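Local coordinates for LRA-12 (Uncultured bacterium, PDB 5AEB), which hydrolyses beta-lactam antibiotics, carbapenems among them, as a class B3 metallo-beta-lactamase with two zinc ions at its active site, at residues S59-Q62 and I63-I67; N14-W17 and S18-Y21; T172-Q176 and R177-I181. All coordinates share one frame; numbering follows the deposited sequence.

Overall arrangement
Along the chain the order is contact 2, contact 1, contact 3. Contact 2 belongs to the loop leading into strand 24-27, and contact 1 to helix 60-69, which connects strands 48-52 and 77-81 of the larger sheet. Their centres lie about 13 Å apart and they touch, the amide of Gln-62 meeting the backbone at Ser-18 and Pro-20, so the N-terminal loop packs on the helix, with one weak hydrogen bond. Contact 3 is the hairpin turn between strands 166-173 and 178-184 of the second sheet, its centre about 26 Å from that of contact 1 and about 30 Å from that of contact 2. Contact 2 borders the zinc site through Trp-17; contact 3 lies away from the metals.

Contact 1: S59-Q62 and I63-I67; sequences SALQ and IKNNI
Helix 60-69, the helix of the beta-alpha-beta unit formed with strands 48-52 and 77-81, is wound here by four successive i to i+4 bonds. Ile-63 N donates an almost straight hydrogen bond to Ser-59 O, 3.1 Å away and nearly in line with the C=O, and at the other end Asn-66 N reaches Gln-62 O at 2.7 Å; Lys-64 N and Asn-65 N bond to Ala-60 O and Leu-61 O in the same pattern. Ile-63 has CG1 beside its backbone N (chi1 -68°), which lays CD1 back against Ser-59, 3.6 Å from OG. That hydroxyl is itself bonded to Leu-56 O, and Ile-63 goes on to pack on Ile-96 of helix 93-100. On the outer side, Leu-61 CD1 passes 3.4 Å from Asn-65 ND2, a methyl lying against the amide with the two side chains slanting past each other. One water links the next pair, 2.6 Å from Gln-62 OE1 and 3.1 Å from Asn-66 ND2. Ile-63 thus gives one flank an apolar surface toward helix 93-100; on another, Asn-66 ND2 bonds firmly to Ile-33 O and Gln-62 NE2 only weakly to Ser-18 O of the N-terminal loop.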
loop_
_atom_site.group_PDB
_atom_site.type_symbol
_atom_site.label_atom_id
_atom_site.label_comp_id
_atom_site.label_asym_id
_atom_site.label_seq_id
_atom_site.Cartn_x
_atom_site.Cartn_y
_atom_site.Cartn_z
ATOM N N SER A 59 -5.725 14.222 0.720
ATOM C CA SER A 59 -4.274 13.975 0.703
ATOM C C SER A 59 -3.555 14.345 -0.621
ATOM O O SER A 59 -2.316 14.416 -0.663
ATOM C CB SER A 59 -3.992 12.504 1.048
ATOM O OG SER A 59 -4.424 11.647 -0.015
ATOM N N ALA A 60 -4.304 14.560 -1.700
ATOM C CA ALA A 60 -3.664 14.877 -2.967
ATOM C C ALA A 60 -2.702 16.078 -2.907
ATOM O O ALA A 60 -1.603 16.022 -3.487
ATOM C CB ALA A 60 -4.686 15.045 -4.068
ATOM N N LEU A 61 -3.085 17.137 -2.187
ATOM C CA LEU A 61 -2.183 18.297 -1.980
ATOM C C LEU A 61 -0.826 17.919 -1.351
ATOM O O LEU A 61 0.229 18.279 -1.882
ATOM C CB LEU A 61 -2.868 19.396 -1.161
ATOM C CG LEU A 61 -2.066 20.646 -0.723
ATOM C CD1 LEU A 61 -1.376 21.349 -1.912
ATOM C CD2 LEU A 61 -2.979 21.606 0.055
ATOM N N GLN A 62 -0.861 17.190 -0.230
ATOM C CA GLN A 62 0.354 16.790 0.473
ATOM C C GLN A 62 1.251 15.944 -0.409
ATOM O O GLN A 62 2.450 16.113 -0.389
ATOM C CB GLN A 62 0.010 15.932 1.690
ATOM C CG GLN A 62 -0.379 16.679 2.932
ATOM C CD GLN A 62 -0.843 15.697 3.984
ATOM O OE1 GLN A 62 -0.065 14.846 4.430
ATOM N NE2 GLN A 62 -2.122 15.764 4.347
ATOM N N ILE A 63 0.658 14.985 -1.111
ATOM C CA ILE A 63 1.395 14.095 -2.015
ATOM C C ILE A 63 2.157 14.871 -3.109
ATOM O O ILE A 63 3.375 14.691 -3.267
ATOM C CB ILE A 63 0.463 13.009 -2.615
ATOM C CG1 ILE A 63 0.026 12.058 -1.511
ATOM C CG2 ILE A 63 1.169 12.239 -3.742
ATOM C CD1 ILE A 63 -1.308 11.384 -1.761
ATOM N N LYS A 64 1.445 15.762 -3.811
ATOM C CA LYS A 64 2.063 16.618 -4.826
ATOM C C LYS A 64 3.196 17.433 -4.200
ATOM O O LYS A 64 4.271 17.535 -4.794
ATOM C CB LYS A 64 1.054 17.571 -5.496
ATOM C CG LYS A 64 -0.265 16.932 -5.936
ATOM C CD LYS A 64 -0.818 17.414 -7.286
ATOM C CE LYS A 64 -1.049 18.909 -7.433
ATOM N NZ LYS A 64 -2.493 19.269 -7.430
ATOM N N ASN A 65 2.956 17.981 -3.006
ATOM C CA ASN A 65 3.948 18.813 -2.309
ATOM C C ASN A 65 5.167 17.998 -1.908
ATOM O O ASN A 65 6.304 18.458 -2.078
ATOM C CB ASN A 65 3.363 19.451 -1.050
ATOM C CG ASN A 65 2.444 20.618 -1.350
ATOM O OD1 ASN A 65 2.448 21.180 -2.458
ATOM N ND2 ASN A 65 1.632 20.985 -0.361
ATOM N N ASN A 66 4.917 16.806 -1.346
ATOM C CA ASN A 66 5.984 15.900 -0.924
ATOM C C ASN A 66 6.898 15.515 -2.072
ATOM O O ASN A 66 8.112 15.524 -1.930
ATOM C CB ASN A 66 5.413 14.642 -0.250
ATOM C CG ASN A 66 4.759 14.935 1.077
ATOM O OD1 ASN A 66 4.954 16.007 1.645
ATOM N ND2 ASN A 66 3.971 13.982 1.583
ATOM N N ILE A 67 6.315 15.200 -3.221
ATOM C CA ILE A 67 7.090 14.834 -4.403
ATOM C C ILE A 67 7.978 16.005 -4.849
ATOM O O ILE A 67 9.167 15.807 -5.176
ATOM C CB ILE A 67 6.182 14.407 -5.570
ATOM C CG1 ILE A 67 5.436 13.110 -5.248
ATOM C CG2 ILE A 67 7.000 14.244 -6.846
ATOM C CD1 ILE A 67 4.260 12.850 -6.174
HETATM O O HOH W 1 2.507 14.309 4.338
#

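Contact 2: N14-W17 and S18-Y21; sequences NADW and SKPY
Ser-18 and Lys-19 fold back onto Ala-15 in a short turn of helical shape, introduced by an Asx turn at Asn-14. Ala-15 O accepts a hydrogen bond from Ser-18 N at 3.2 Å, from well above the carbonyl plane, and a weak second one from Lys-19 N at 3.1 Å. The Asx turn is closed by Asn-14 OD1, which accepts a hydrogen bond from Asp-16 N at 3.0 Å. Asn-14 CB rests 4.0 Å above one face of the Trp-17 indole, toward its rim. That ring borders the metal site: it meets the ring of His-227, a zinc ligand, with planes about 45° apart, touches the zinc ligand Asp-88, and comes within about 5 Å of a zinc ion. Lys-19 sets CG opposite its own N (chi1 -175°) and stays extended until a bend at the last torsion, running alongside Asp-16 with the two side chains pointing the same way. It is the aliphatic part that touches, Lys-19 CD lying 3.5 Å from Asp-16 OD1. Between the opposite charges, a water accepts a hydrogen bond from Lys-19 NZ and donates a weak one to Asp-16 OD1. Ser-18 OG stands between its backbone N and carbonyl carbon (chi1 57°), where a second water, 2.9 Å from OG, joins it to Asn-14 O.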
loop_
_atom_site.group_PDB
_atom_site.type_symbol
_atom_site.label_atom_id
_atom_site.label_comp_id
_atom_site.label_asym_id
_atom_site.label_seq_id
_atom_site.Cartn_x
_atom_site.Cartn_y
_atom_site.Cartn_z
ATOM N N ASN A 14 -9.071 9.142 13.446
ATOM C CA ASN A 14 -7.628 9.178 13.698
ATOM C C ASN A 14 -6.955 10.351 12.978
ATOM O O ASN A 14 -6.701 10.282 11.769
ATOM C CB ASN A 14 -7.035 7.845 13.218
ATOM C CG ASN A 14 -5.561 7.688 13.531
ATOM O OD1 ASN A 14 -4.816 8.653 13.718
ATOM N ND2 ASN A 14 -5.129 6.449 13.566
ATOM N N ALA A 15 -6.656 11.411 13.717
ATOM C CA ALA A 15 -6.042 12.621 13.157
ATOM C C ALA A 15 -4.744 12.383 12.375
ATOM O O ALA A 15 -4.441 13.127 11.453
ATOM C CB ALA A 15 -5.804 13.659 14.243
ATOM N N ASP A 16 -3.974 11.367 12.761
ATOM C CA ASP A 16 -2.720 11.016 12.076
ATOM C C ASP A 16 -2.898 10.606 10.600
ATOM O O ASP A 16 -1.930 10.643 9.832
ATOM C CB ASP A 16 -1.970 9.909 12.850
ATOM C CG ASP A 16 -1.312 10.429 14.135
ATOM O OD1 ASP A 16 -1.248 11.663 14.330
ATOM O OD2 ASP A 16 -0.848 9.608 14.961
ATOM N N TRP A 17 -4.117 10.213 10.207
ATOM C CA TRP A 17 -4.380 9.877 8.810
ATOM C C TRP A 17 -4.219 11.069 7.907
ATOM O O TRP A 17 -3.732 10.943 6.811
ATOM C CB TRP A 17 -5.751 9.236 8.659
ATOM C CG TRP A 17 -5.807 7.793 9.120
ATOM C CD1 TRP A 17 -4.890 7.104 9.925
ATOM C CD2 TRP A 17 -6.865 6.808 8.836
ATOM N NE1 TRP A 17 -5.290 5.803 10.113
ATOM C CE2 TRP A 17 -6.467 5.566 9.518
ATOM C CE3 TRP A 17 -8.065 6.840 8.141
ATOM C CZ2 TRP A 17 -7.242 4.408 9.460
ATOM C CZ3 TRP A 17 -8.826 5.665 8.075
ATOM C CH2 TRP A 17 -8.429 4.482 8.730
ATOM N N SER A 18 -4.600 12.250 8.362
ATOM C CA SER A 18 -4.448 13.455 7.554
ATOM C C SER A 18 -3.278 14.338 7.974
ATOM O O SER A 18 -2.926 15.264 7.258
ATOM C CB SER A 18 -5.743 14.269 7.581
ATOM O OG SER A 18 -6.045 14.573 8.928
ATOM N N LYS A 19 -2.663 14.042 9.117
ATOM C CA LYS A 19 -1.516 14.806 9.603
ATOM C C LYS A 19 -0.311 14.790 8.624
ATOM O O LYS A 19 0.190 13.731 8.293
ATOM C CB LYS A 19 -1.126 14.266 10.979
ATOM C CG LYS A 19 -0.014 15.023 11.686
ATOM C CD LYS A 19 -0.013 14.677 13.158
ATOM C CE LYS A 19 1.001 15.531 13.918
ATOM N NZ LYS A 19 2.371 14.959 13.812
ATOM N N PRO A 20 0.144 15.962 8.143
ATOM C CA PRO A 20 1.310 15.953 7.225
ATOM C C PRO A 20 2.595 15.450 7.872
ATOM O O PRO A 20 2.802 15.617 9.076
ATOM C CB PRO A 20 1.484 17.435 6.835
ATOM C CG PRO A 20 0.661 18.217 7.827
ATOM C CD PRO A 20 -0.469 17.307 8.234
ATOM N N TYR A 21 3.455 14.847 7.065
ATOM C CA TYR A 21 4.708 14.311 7.545
ATOM C C TYR A 21 5.775 14.615 6.508
ATOM O O TYR A 21 5.526 14.533 5.309
ATOM C CB TYR A 21 4.606 12.797 7.765
ATOM C CG TYR A 21 5.865 12.217 8.355
ATOM C CD1 TYR A 21 6.116 12.317 9.723
ATOM C CD2 TYR A 21 6.828 11.602 7.544
ATOM C CE1 TYR A 21 7.270 11.806 10.270
ATOM C CE2 TYR A 21 7.998 11.085 8.091
ATOM C CZ TYR A 21 8.204 11.193 9.454
ATOM O OH TYR A 21 9.346 10.703 10.019
HETATM O O HOH W 2 -7.535 12.323 9.971
HETATM O O HOH W 3 1.579 12.725 15.720
#

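Contact 3: T172-Q176 and R177-I181; sequences TKDEQ and RSYRI. With SO4 (sulfate ion), chain F.
Asp-174 and Tyr-179 meet with carboxylate and ring nearly perpendicular, 88° between their planes, beside the turn of the beta hairpin 166-173/178-184. OD2 of Asp-174 lies at the ring's edge, in the ring plane, 3.5 Å from Tyr-179 CE2, and is hydrogen-bonded to Tyr-243 OH. The other oxygen works on the turn. With chi1 at 57°, Asp-174 CG stands between the backbone N and carbonyl carbon, bringing OD1 over the bend: Arg-177 N approaches OD1 at 2.8 Å, nearly along the C-O axis, and Gln-176 N comes to OD1 from above the carboxylate plane at 2.9 Å, making an Asx turn. Two backbone N-H groups therefore grip one oxygen, which should hold the carboxylate against rotation.

Arg-177, extended from CG to NE, runs across a face of the Tyr-179 ring. CG sits 3.9 Å above that face, and the guanidinium turns a face to Tyr-179 CE1, 3.7 Å from its plane; both contacts lie toward the rim. Deeper in the hairpin, Thr-172 OG1 is buried against Ile-181 CG1 at 3.6 Å, the two side chains angled across one another, and has no polar partner in the model. Thr-172 and Tyr-179 form a hydrogen-bonded pair with Tyr-179 N 2.7 Å from Thr-172 O, while Lys-173 and Ser-178, a non-hydrogen-bonded pair, project from the opposite face. A sulfate, probably from the crystallisation liquor, accepts a hydrogen bond from Glu-175 N through its O1 at the turn and is also bound by Arg-25.

The hairpin lies within the five-stranded sheet. Strand 178-184 has strand 222-225 on its far side, where Tyr-179 and Ile-181 both touch Ile-222; Tyr-179 is further covered by Pro-245 and Met-249, and Ile-181 rests on Ala-27 of strand 24-27.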
loop_
_atom_site.group_PDB
_atom_site.type_symbol
_atom_site.label_atom_id
_atom_site.label_comp_id
_atom_site.label_asym_id
_atom_site.label_seq_id
_atom_site.Cartn_x
_atom_site.Cartn_y
_atom_site.Cartn_z
ATOM N N THR A 172 16.165 -2.173 -5.184
ATOM C CA THR A 172 16.786 -0.886 -5.487
ATOM C C THR A 172 18.241 -0.891 -5.101
ATOM O O THR A 172 18.686 -1.750 -4.345
ATOM C CB THR A 172 16.321 0.265 -4.591
ATOM O OG1 THR A 172 15.352 -0.167 -3.650
ATOM C CG2 THR A 172 15.852 1.403 -5.389
ATOM N N LYS A 173 18.951 0.142 -5.533
ATOM C CA LYS A 173 20.323 0.333 -5.116
ATOM C C LYS A 173 20.628 1.801 -4.800
ATOM O O LYS A 173 20.039 2.723 -5.385
ATOM C CB LYS A 173 21.269 -0.206 -6.185
ATOM C CG LYS A 173 21.167 0.527 -7.515
ATOM C CD LYS A 173 22.249 0.083 -8.490
ATOM C CE LYS A 173 21.930 -1.251 -9.149
ATOM N NZ LYS A 173 23.104 -1.736 -9.938
ATOM N N ASP A 174 21.516 2.010 -3.834
ATOM C CA ASP A 174 22.216 3.269 -3.711
ATOM C C ASP A 174 23.624 3.073 -4.301
ATOM O O ASP A 174 23.838 2.107 -5.032
ATOM C CB ASP A 174 22.197 3.773 -2.259
ATOM C CG ASP A 174 22.785 2.782 -1.255
ATOM O OD1 ASP A 174 23.716 2.015 -1.616
ATOM O OD2 ASP A 174 22.335 2.809 -0.082
ATOM N N GLU A 175 24.572 3.969 -4.011
ATOM C CA GLU A 175 25.930 3.846 -4.570
ATOM C C GLU A 175 26.802 2.767 -3.924
ATOM O O GLU A 175 27.825 2.383 -4.496
ATOM C CB GLU A 175 26.671 5.182 -4.544
ATOM C CG GLU A 175 26.451 6.029 -5.787
ATOM C CD GLU A 175 27.084 7.406 -5.674
ATOM O OE1 GLU A 175 28.150 7.537 -5.017
ATOM O OE2 GLU A 175 26.513 8.360 -6.242
ATOM N N GLN A 176 26.392 2.282 -2.753
ATOM C CA GLN A 176 27.151 1.270 -2.007
ATOM C C GLN A 176 26.556 -0.139 -2.058
ATOM O O GLN A 176 27.278 -1.135 -1.983
ATOM C CB GLN A 176 27.307 1.705 -0.542
ATOM C CG GLN A 176 28.295 2.854 -0.320
ATOM C CD GLN A 176 29.717 2.540 -0.799
ATOM O OE1 GLN A 176 30.233 1.435 -0.590
ATOM N NE2 GLN A 176 30.357 3.517 -1.442
ATOM N N ARG A 177 25.236 -0.218 -2.200
ATOM C CA ARG A 177 24.524 -1.455 -1.955
ATOM C C ARG A 177 23.133 -1.540 -2.600
ATOM O O ARG A 177 22.444 -0.524 -2.788
ATOM C CB ARG A 177 24.417 -1.672 -0.431
ATOM C CG ARG A 177 23.505 -2.799 -0.040
ATOM C CD ARG A 177 23.690 -3.221 1.396
ATOM N NE ARG A 177 22.765 -4.310 1.670
ATOM C CZ ARG A 177 22.564 -4.844 2.863
ATOM N NH1 ARG A 177 23.211 -4.383 3.925
ATOM N NH2 ARG A 177 21.693 -5.820 2.989
ATOM N N SER A 178 22.763 -2.779 -2.925
ATOM C CA SER A 178 21.465 -3.155 -3.431
ATOM C C SER A 178 20.574 -3.698 -2.267
ATOM O O SER A 178 21.076 -4.338 -1.325
ATOM C CB SER A 178 21.663 -4.167 -4.565
ATOM O OG SER A 178 20.466 -4.443 -5.266
ATOM N N TYR A 179 19.275 -3.381 -2.304
ATOM C CA TYR A 179 18.311 -3.803 -1.271
ATOM C C TYR A 179 17.073 -4.440 -1.888
ATOM O O TYR A 179 16.524 -3.949 -2.886
ATOM C CB TYR A 179 17.833 -2.630 -0.420
ATOM C CG TYR A 179 18.905 -1.915 0.340
ATOM C CD1 TYR A 179 19.291 -2.359 1.587
ATOM C CD2 TYR A 179 19.540 -0.787 -0.195
ATOM C CE1 TYR A 179 20.281 -1.702 2.304
ATOM C CE2 TYR A 179 20.546 -0.124 0.507
ATOM C CZ TYR A 179 20.901 -0.594 1.768
ATOM O OH TYR A 179 21.873 0.015 2.521
ATOM N N ARG A 180 16.633 -5.533 -1.281
ATOM C CA ARG A 180 15.401 -6.174 -1.685
ATOM C C ARG A 180 14.297 -5.597 -0.775
ATOM O O ARG A 180 14.314 -5.783 0.437
ATOM C CB ARG A 180 15.591 -7.690 -1.554
ATOM C CG ARG A 180 14.335 -8.534 -1.623
ATOM C CD ARG A 180 13.739 -8.628 -3.011
ATOM N NE ARG A 180 14.709 -8.960 -4.050
ATOM C CZ ARG A 180 14.896 -10.163 -4.583
ATOM N NH1 ARG A 180 14.194 -11.200 -4.159
ATOM N NH2 ARG A 180 15.809 -10.317 -5.541
ATOM N N ILE A 181 13.356 -4.872 -1.358
ATOM C CA ILE A 181 12.325 -4.187 -0.590
ATOM C C ILE A 181 10.972 -4.899 -0.750
ATOM O O ILE A 181 10.581 -5.196 -1.868
ATOM C CB ILE A 181 12.143 -2.744 -1.103
ATOM C CG1 ILE A 181 13.498 -1.987 -1.161
ATOM C CG2 ILE A 181 11.061 -2.026 -0.299
ATOM C CD1 ILE A 181 13.897 -1.346 0.149
HETATM S S SO4 F . 23.733 7.453 -2.592
HETATM O O1 SO4 F . 24.924 6.572 -2.564
HETATM O O2 SO4 F . 23.079 7.292 -3.924
HETATM O O3 SO4 F . 24.140 8.864 -2.360
HETATM O O4 SO4 F . 22.832 7.076 -1.473
#